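Local coordinates for protein DHC, diheme cytochrome c (Rhodobacter sphaeroides, PDB 2FWT) that probably carries electrons through two covalently attached c-type hemes and passes them to the oxygen-binding sphaeroides heme protein, at residues E105-M110 / A114-G119; V3-L8 / E56-A61. All coordinates share one frame; numbering follows the deposited sequence.

The two contacts lie on opposite sides of the centre of this small chain, which contains helices but no strands. Their centres are about 23 Å apart and their nearest atoms about 7 Å, so they do not touch. They follow one another along the sequence and share no helix. Interaction 2 comes first: it sets the lead-in to helix 7-12 against helix 49-61, near the heme bound by His17 and His40. Interaction 1 follows, folding the end of helix 101-107 onto the loop that attaches the second heme, and holds two of that heme's ligating residues. The hydroxyl of Ser109 in interaction 1 also hydrogen-bonds to a propionate of the first, linking the two sites of a probable electron carrier.

Interaction 1. Residues E105-M110 / A114-G119; sequences EKARSM and AACHTG. With HEC (heme c), chain B.
Ala107, in the last turn of helix 101-107, meets the heme-attachment loop with its methyl: CB lies 3.9 Å from Ala115 CB and 4.1 Å from Cys116 SG. The same methyl touches the end of the thioether-bearing side group of the heme, 3.7 Å from HEC CBC. Arg108 ends the helix with a positive phi of 71°, turning the chain back toward the porphyrin. Ser109 OG is hydrogen-bonded to a propionate of the other heme, so this turn contacts both cofactors. Met110 is bent at chi2 and chi3, curling its end over the porphyrin, with CE 3.4 Å from HEC C2C on the face away from His117. With an alanine in its place, that part of the face, and Phe91 and His95, would probably lose the thioether packed against them. At the same pyrrole, but on the opposite face, Cys116 has SG beside its backbone N (chi1 -62°), and SG is bonded covalently to HEC CAC at 2.0 Å. His117 stands on that face too, its NE2 2.0 Å from HEC FE, and His95 supplies the second axial nitrogen. Cys113, Cys116 and His117 form the CXXCH heme-binding motif of c-type cytochromes, here with bis-histidine iron.

Interaction 2. Residues V3-L8 / E56-A61; sequences VVTDPL and ESYLVA
Asp6 and Tyr58 bring the backbones closest, CA to CA 7.6 Å, whereas Val4 CA and Leu59 CA stand 9.3 Å apart. Residues 3-6 are an irregular lead-in that becomes helical at Pro7; residues 56-61 are the last turns of helix 49-61. The space between is bridged by one side chain, Tyr58, whose CG is anti to its backbone N (chi1 164°), sending the ring out from the helix to the lead-in. Asp6 CB sits almost squarely over the middle of that ring, 3.5 Å from its centroid and 7° off the normal, a CH-pi contact. The carboxylate lies nearly flat along the ring, its plane tilted by 17°, as the two side chains run past each other in opposite directions. Its OD1 is engaged by Thr9 OG1, which helps hold the group in that attitude. Farther along the ring, Val4 CG1 approaches obliquely, 4.1 Å from Tyr58 CE2. Thr5 comes in at about a right angle and sets its CG2 4.0 Å from Tyr58 OH. Asp6 is also the N-cap of helix 7-12, which Leu8 packs against helix 49-61. The contact therefore joins a later helix to the N-capped start of helix 7-12, which leads directly into the CXXCH motif of Cys13, Cys16 and His17.

Interaction 1. Residues E105-M110 / A114-G119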
ATOM      1  N   GLU A 105      19.483   1.124  -2.292  1.00 19.99           N
ATOM      2  CA  GLU A 105      19.982   2.494  -2.282  1.00 21.30           C
ATOM      3  C   GLU A 105      19.404   3.314  -3.453  1.00 21.13           C
ATOM      4  O   GLU A 105      18.927   4.444  -3.264  1.00 21.43           O
ATOM      5  CB  GLU A 105      21.512   2.482  -2.324  1.00 21.94           C
ATOM      6  CG  GLU A 105      22.052   3.798  -2.306  1.00 29.58           C
ATOM      7  N   LYS A 106      19.393   2.729  -4.643  1.00 20.37           N
ATOM      8  CA  LYS A 106      18.948   3.435  -5.822  1.00 20.62           C
ATOM      9  C   LYS A 106      17.425   3.649  -5.827  1.00 20.04           C
ATOM     10  O   LYS A 106      16.945   4.723  -6.232  1.00 20.25           O
ATOM     11  CB  LYS A 106      19.429   2.712  -7.082  1.00 21.69           C
ATOM     12  CG  LYS A 106      20.875   2.838  -7.232  1.00 27.09           C
ATOM     13  N   ALA A 107      16.665   2.650  -5.369  1.00 18.51           N
ATOM     14  CA  ALA A 107      15.209   2.756  -5.314  1.00 19.28           C
ATOM     15  C   ALA A 107      14.764   3.717  -4.199  1.00 18.65           C
ATOM     16  O   ALA A 107      13.585   4.115  -4.140  1.00 19.33           O
ATOM     17  CB  ALA A 107      14.568   1.349  -5.079  1.00 18.26           C
ATOM     18  N   ARG A 108      15.682   3.996  -3.273  1.00 19.13           N
ATOM     19  CA  ARG A 108      15.499   4.852  -2.098  1.00 20.48           C
ATOM     20  C   ARG A 108      14.615   4.285  -0.988  1.00 20.87           C
ATOM     21  O   ARG A 108      14.825   4.630   0.167  1.00 22.17           O
ATOM     22  CB  ARG A 108      15.054   6.299  -2.464  1.00 21.50           C
ATOM     23  CG  ARG A 108      16.016   7.001  -3.290  1.00 26.98           C
ATOM     24  N   SER A 109      13.613   3.478  -1.320  1.00 19.22           N
ATOM     25  CA  SER A 109      12.733   2.866  -0.328  1.00 19.07           C
ATOM     26  C   SER A 109      12.081   1.616  -0.902  1.00 17.59           C
ATOM     27  O   SER A 109      11.680   1.584  -2.074  1.00 17.09           O
ATOM     28  CB  SER A 109      11.628   3.850   0.114  1.00 19.82           C
ATOM     29  OG  SER A 109      10.707   3.237   1.003  1.00 18.99           O
ATOM     30  N   MET A 110      11.904   0.591  -0.063  1.00 17.46           N
ATOM     31  CA  MET A 110      11.152  -0.586  -0.503  1.00 16.72           C
ATOM     32  C   MET A 110       9.677  -0.268  -0.760  1.00 16.07           C
ATOM     33  O   MET A 110       8.978  -1.066  -1.401  1.00 15.09           O
ATOM     34  CB  MET A 110      11.301  -1.733   0.510  1.00 17.37           C
ATOM     35  CG  MET A 110      12.701  -2.276   0.553  1.00 18.42           C
ATOM     36  SD  MET A 110      13.394  -2.773  -1.059  1.00 18.20           S
ATOM     37  CE  MET A 110      12.258  -4.064  -1.552  1.00 17.92           C
ATOM     38  N   ALA A 114       7.478   0.601  -7.974  1.00 19.53           N
ATOM     39  CA  ALA A 114       7.663   0.835  -9.407  1.00 20.57           C
ATOM     40  C   ALA A 114       9.092   1.110  -9.818  1.00 21.15           C
ATOM     41  O   ALA A 114       9.404   1.040 -11.012  1.00 21.84           O
ATOM     42  CB  ALA A 114       6.761   1.959  -9.869  1.00 21.00           C
ATOM     43  N   ALA A 115       9.959   1.424  -8.861  1.00 20.86           N
ATOM     44  CA  ALA A 115      11.392   1.630  -9.134  1.00 21.78           C
ATOM     45  C   ALA A 115      12.079   0.333  -9.562  1.00 22.96           C
ATOM     46  O   ALA A 115      13.128   0.341 -10.240  1.00 23.19           O
ATOM     47  CB  ALA A 115      12.055   2.172  -7.934  1.00 23.04           C
ATOM     48  N   CYS A 116      11.464  -0.784  -9.183  1.00 22.01           N
ATOM     49  CA  CYS A 116      11.988  -2.096  -9.506  1.00 22.39           C
ATOM     50  C   CYS A 116      11.065  -2.956 -10.318  1.00 22.85           C
ATOM     51  O   CYS A 116      11.544  -3.818 -11.060  1.00 25.02           O
ATOM     52  CB  CYS A 116      12.333  -2.823  -8.229  1.00 21.64           C
ATOM     53  SG  CYS A 116      13.598  -1.951  -7.313  1.00 22.27           S
ATOM     54  N   HIS A 117       9.761  -2.781 -10.151  1.00 22.72           N
ATOM     55  CA  HIS A 117       8.765  -3.606 -10.821  1.00 23.53           C
ATOM     56  C   HIS A 117       8.095  -2.795 -11.930  1.00 24.95           C
ATOM     57  O   HIS A 117       7.237  -1.955 -11.677  1.00 24.97           O
ATOM     58  CB  HIS A 117       7.710  -4.111  -9.821  1.00 21.66           C
ATOM     59  CG  HIS A 117       8.240  -5.063  -8.790  1.00 20.78           C
ATOM     60  ND1 HIS A 117       8.515  -6.377  -9.084  1.00 21.05           N
ATOM     61  CD2 HIS A 117       8.492  -4.914  -7.458  1.00 19.85           C
ATOM     62  CE1 HIS A 117       8.959  -6.987  -7.985  1.00 20.69           C
ATOM     63  NE2 HIS A 117       8.932  -6.133  -6.976  1.00 17.82           N
ATOM     64  N   THR A 118       8.462  -3.065 -13.166  1.00 27.60           N
ATOM     65  CA  THR A 118       7.993  -2.180 -14.255  1.00 29.43           C
ATOM     66  C   THR A 118       6.468  -2.297 -14.464  1.00 30.90           C
ATOM     67  O   THR A 118       5.792  -1.338 -14.919  1.00 32.90           O
ATOM     68  CB  THR A 118       8.781  -2.422 -15.559  1.00 30.29           C
ATOM     69  OG1 THR A 118       8.703  -3.801 -15.908  1.00 31.65           O
ATOM     70  CG2 THR A 118      10.231  -2.063 -15.395  1.00 31.12           C
ATOM     71  N   GLY A 119       5.902  -3.437 -14.119  1.00 31.21           N
ATOM     72  CA  GLY A 119       4.465  -3.615 -14.245  1.00 31.75           C
ATOM     73  C   GLY A 119       3.675  -3.431 -12.960  1.00 32.08           C
ATOM     74  O   GLY A 119       2.532  -3.862 -12.883  1.00 32.60           O
TER
HETATM   75 FE   HEC B 803       9.435  -6.580  -5.122  1.00 16.58          FE
HETATM   76  CHA HEC B 803       9.799  -9.862  -5.900  1.00 18.01           C
HETATM   77  CHB HEC B 803       6.098  -7.027  -4.605  1.00 17.04           C
HETATM   78  CHC HEC B 803       9.167  -3.376  -3.983  1.00 16.12           C
HETATM   79  CHD HEC B 803      12.603  -5.940  -6.180  1.00 17.08           C
HETATM   80  NA  HEC B 803       8.188  -8.151  -5.223  1.00 16.37           N
HETATM   81  C1A HEC B 803       8.539  -9.447  -5.528  1.00 16.27           C
HETATM   82  C2A HEC B 803       7.378 -10.267  -5.455  1.00 18.02           C
HETATM   83  C3A HEC B 803       6.341  -9.482  -5.114  1.00 17.61           C
HETATM   84  C4A HEC B 803       6.831  -8.132  -4.959  1.00 17.03           C
HETATM   85  CMA HEC B 803       4.886  -9.951  -4.950  1.00 17.71           C
HETATM   86  CAA HEC B 803       7.320 -11.793  -5.717  1.00 17.85           C
HETATM   87  CBA HEC B 803       7.396 -12.485  -4.365  1.00 20.15           C
HETATM   88  CGA HEC B 803       7.475 -14.010  -4.493  1.00 22.26           C
HETATM   89  O1A HEC B 803       6.539 -14.684  -4.032  1.00 20.80           O
HETATM   90  O2A HEC B 803       8.445 -14.573  -5.053  1.00 22.72           O
HETATM   91  NB  HEC B 803       7.934  -5.413  -4.428  1.00 15.78           N
HETATM   92  C1B HEC B 803       6.606  -5.794  -4.286  1.00 16.90           C
HETATM   93  C2B HEC B 803       5.849  -4.697  -3.747  1.00 15.70           C
HETATM   94  C3B HEC B 803       6.696  -3.674  -3.564  1.00 16.33           C
HETATM   95  C4B HEC B 803       8.014  -4.119  -4.000  1.00 15.98           C
HETATM   96  CMB HEC B 803       4.347  -4.788  -3.444  1.00 17.03           C
HETATM   97  CAB HEC B 803       6.413  -2.284  -2.947  1.00 17.89           C
HETATM   98  CBB HEC B 803       5.735  -2.199  -1.738  1.00 18.92           C
HETATM   99  NC  HEC B 803      10.665  -4.978  -5.109  1.00 17.11           N
HETATM  100  C1C HEC B 803      10.360  -3.740  -4.556  1.00 17.25           C
HETATM  101  C2C HEC B 803      11.526  -2.889  -4.702  1.00 17.31           C
HETATM  102  C3C HEC B 803      12.502  -3.580  -5.309  1.00 17.82           C
HETATM  103  C4C HEC B 803      11.956  -4.900  -5.582  1.00 16.53           C
HETATM  104  CMC HEC B 803      11.557  -1.447  -4.216  1.00 17.28           C
HETATM  105  CAC HEC B 803      13.932  -3.104  -5.659  1.00 17.97           C
HETATM  106  CBC HEC B 803      14.669  -2.345  -4.783  1.00 18.80           C
HETATM  107  ND  HEC B 803      10.913  -7.678  -5.883  1.00 16.76           N
HETATM  108  C1D HEC B 803      12.144  -7.198  -6.302  1.00 17.69           C
HETATM  109  C2D HEC B 803      12.900  -8.264  -6.953  1.00 19.42           C
HETATM  110  C3D HEC B 803      12.052  -9.483  -6.879  1.00 20.06           C
HETATM  111  C4D HEC B 803      10.847  -9.037  -6.191  1.00 17.91           C
HETATM  112  CMD HEC B 803      14.291  -8.162  -7.571  1.00 19.93           C
HETATM  113  CAD HEC B 803      12.375 -10.900  -7.414  1.00 21.88           C
HETATM  114  CBD HEC B 803      11.777 -11.086  -8.814  1.00 31.03           C
HETATM  115  CGD HEC B 803      11.547 -12.565  -9.148  1.00 38.43           C
HETATM  116  O1D HEC B 803      12.017 -13.522  -8.456  1.00 43.95           O
HETATM  117  O2D HEC B 803      10.832 -12.829 -10.144  1.00 43.47           O

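Interaction 2. Residues V3-L8 / E56-A61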
ATOM      1  N   VAL A   3      -4.702  -4.607  -8.702  1.00 35.44           N
ATOM      2  CA  VAL A   3      -4.859  -3.270  -9.227  1.00 34.94           C
ATOM      3  C   VAL A   3      -6.022  -2.568  -8.536  1.00 33.53           C
ATOM      4  O   VAL A   3      -7.092  -3.169  -8.330  1.00 33.08           O
ATOM      5  CB  VAL A   3      -5.062  -3.411 -10.763  1.00 35.90           C
ATOM      6  CG1 VAL A   3      -6.235  -2.596 -11.292  1.00 38.57           C
ATOM      7  CG2 VAL A   3      -3.784  -3.096 -11.466  1.00 37.17           C
ATOM      8  N   VAL A   4      -5.826  -1.312  -8.160  1.00 31.68           N
ATOM      9  CA  VAL A   4      -6.878  -0.553  -7.525  1.00 31.65           C
ATOM     10  C   VAL A   4      -7.757  -0.012  -8.632  1.00 32.16           C
ATOM     11  O   VAL A   4      -7.323   0.830  -9.418  1.00 31.04           O
ATOM     12  CB  VAL A   4      -6.367   0.651  -6.705  1.00 29.77           C
ATOM     13  CG1 VAL A   4      -7.542   1.432  -6.203  1.00 28.50           C
ATOM     14  CG2 VAL A   4      -5.490   0.202  -5.519  1.00 27.66           C
ATOM     15  N   THR A   5      -8.989  -0.502  -8.656  1.00 33.74           N
ATOM     16  CA  THR A   5      -9.972  -0.102  -9.661  1.00 34.60           C
ATOM     17  C   THR A   5     -10.923   0.972  -9.131  1.00 34.26           C
ATOM     18  O   THR A   5     -11.523   1.731  -9.911  1.00 36.05           O
ATOM     19  CB  THR A   5     -10.772  -1.322 -10.134  1.00 36.61           C
ATOM     20  OG1 THR A   5     -11.678  -0.908 -11.170  1.00 41.74           O
ATOM     21  CG2 THR A   5     -11.533  -2.002  -8.948  1.00 38.38           C
ATOM     22  N   ASP A   6     -11.044   1.061  -7.818  1.00 31.73           N
ATOM     23  CA  ASP A   6     -11.883   2.066  -7.204  1.00 29.46           C
ATOM     24  C   ASP A   6     -11.405   3.493  -7.499  1.00 28.06           C
ATOM     25  O   ASP A   6     -10.328   3.894  -7.059  1.00 25.11           O
ATOM     26  CB  ASP A   6     -11.907   1.849  -5.715  1.00 29.12           C
ATOM     27  CG  ASP A   6     -12.893   2.731  -5.037  1.00 28.21           C
ATOM     28  OD1 ASP A   6     -12.480   3.524  -4.185  1.00 24.62           O
ATOM     29  OD2 ASP A   6     -14.107   2.639  -5.382  1.00 31.78           O
ATOM     30  N   PRO A   7     -12.211   4.281  -8.236  1.00 26.71           N
ATOM     31  CA  PRO A   7     -11.774   5.643  -8.582  1.00 25.66           C
ATOM     32  C   PRO A   7     -11.378   6.555  -7.428  1.00 24.63           C
ATOM     33  O   PRO A   7     -10.350   7.218  -7.524  1.00 23.34           O
ATOM     34  CB  PRO A   7     -12.979   6.204  -9.353  1.00 26.25           C
ATOM     35  CG  PRO A   7     -13.627   4.982  -9.916  1.00 26.54           C
ATOM     36  CD  PRO A   7     -13.500   3.945  -8.871  1.00 27.06           C
ATOM     37  N   LEU A   8     -12.133   6.563  -6.323  1.00 24.06           N
ATOM     38  CA  LEU A   8     -11.792   7.433  -5.196  1.00 23.47           C
ATOM     39  C   LEU A   8     -10.467   7.021  -4.571  1.00 22.77           C
ATOM     40  O   LEU A   8      -9.652   7.853  -4.222  1.00 21.51           O
ATOM     41  CB  LEU A   8     -12.837   7.315  -4.090  1.00 24.08           C
ATOM     42  CG  LEU A   8     -13.262   8.493  -3.219  1.00 26.26           C
ATOM     43  CD1 LEU A   8     -13.796   7.999  -1.910  1.00 26.41           C
ATOM     44  CD2 LEU A   8     -12.342   9.657  -3.081  1.00 28.06           C
ATOM     45  N   GLU A  56     -11.787   3.444   3.041  1.00 16.55           N
ATOM     46  CA  GLU A  56     -11.586   2.385   4.017  1.00 17.32           C
ATOM     47  C   GLU A  56     -12.498   1.191   3.754  1.00 17.28           C
ATOM     48  O   GLU A  56     -12.099   0.033   3.830  1.00 16.87           O
ATOM     49  CB  GLU A  56     -11.767   2.912   5.436  1.00 17.28           C
ATOM     50  CG  GLU A  56     -11.433   1.860   6.470  1.00 18.84           C
ATOM     51  CD  GLU A  56     -11.573   2.323   7.903  1.00 19.32           C
ATOM     52  OE1 GLU A  56     -11.645   3.551   8.133  1.00 21.96           O
ATOM     53  OE2 GLU A  56     -11.613   1.437   8.788  1.00 19.89           O
ATOM     54  N   SER A  57     -13.749   1.456   3.459  1.00 17.56           N
ATOM     55  CA  SER A  57     -14.681   0.365   3.183  1.00 17.40           C
ATOM     56  C   SER A  57     -14.209  -0.496   1.995  1.00 17.55           C
ATOM     57  O   SER A  57     -14.263  -1.727   2.052  1.00 17.44           O
ATOM     58  CB  SER A  57     -16.103   0.912   2.960  1.00 17.82           C
ATOM     59  OG  SER A  57     -16.946  -0.133   2.444  1.00 19.58           O
ATOM     60  N   TYR A  58     -13.717   0.145   0.934  1.00 17.29           N
ATOM     61  CA  TYR A  58     -13.216  -0.562  -0.227  1.00 17.36           C
ATOM     62  C   TYR A  58     -11.990  -1.400   0.146  1.00 16.47           C
ATOM     63  O   TYR A  58     -11.905  -2.582  -0.221  1.00 17.15           O
ATOM     64  CB  TYR A  58     -12.889   0.424  -1.374  1.00 19.54           C
ATOM     65  CG  TYR A  58     -12.021  -0.187  -2.448  1.00 19.05           C
ATOM     66  CD1 TYR A  58     -12.573  -0.959  -3.445  1.00 20.48           C
ATOM     67  CD2 TYR A  58     -10.635   0.002  -2.460  1.00 21.00           C
ATOM     68  CE1 TYR A  58     -11.777  -1.571  -4.396  1.00 22.52           C
ATOM     69  CE2 TYR A  58      -9.835  -0.592  -3.439  1.00 21.12           C
ATOM     70  CZ  TYR A  58     -10.417  -1.360  -4.399  1.00 21.47           C
ATOM     71  OH  TYR A  58      -9.658  -1.955  -5.369  1.00 22.43           O
ATOM     72  N   LEU A  59     -11.053  -0.798   0.875  1.00 15.88           N
ATOM     73  CA  LEU A  59      -9.811  -1.478   1.228  1.00 15.89           C
ATOM     74  C   LEU A  59     -10.102  -2.687   2.099  1.00 15.76           C
ATOM     75  O   LEU A  59      -9.620  -3.795   1.849  1.00 16.69           O
ATOM     76  CB  LEU A  59      -8.834  -0.517   1.874  1.00 15.88           C
ATOM     77  CG  LEU A  59      -8.280   0.599   0.986  1.00 16.92           C
ATOM     78  CD1 LEU A  59      -7.574   1.662   1.841  1.00 17.87           C
ATOM     79  CD2 LEU A  59      -7.352   0.052  -0.052  1.00 18.19           C
ATOM     80  N   VAL A  60     -10.957  -2.500   3.097  1.00 16.02           N
ATOM     81  CA  VAL A  60     -11.341  -3.578   3.992  1.00 16.31           C
ATOM     82  C   VAL A  60     -12.050  -4.717   3.264  1.00 17.24           C
ATOM     83  O   VAL A  60     -11.731  -5.898   3.479  1.00 17.98           O
ATOM     84  CB  VAL A  60     -12.192  -3.017   5.164  1.00 14.97           C
ATOM     85  CG1 VAL A  60     -12.891  -4.114   5.976  1.00 16.86           C
ATOM     86  CG2 VAL A  60     -11.292  -2.219   6.079  1.00 16.34           C
ATOM     87  N   ALA A  61     -12.994  -4.369   2.390  1.00 17.83           N
ATOM     88  CA  ALA A  61     -13.780  -5.368   1.664  1.00 18.27           C
ATOM     89  C   ALA A  61     -12.934  -6.186   0.711  1.00 19.33           C
ATOM     90  O   ALA A  61     -13.323  -7.306   0.372  1.00 20.03           O
ATOM     91  CB  ALA A  61     -14.919  -4.686   0.870  1.00 19.57           C
TER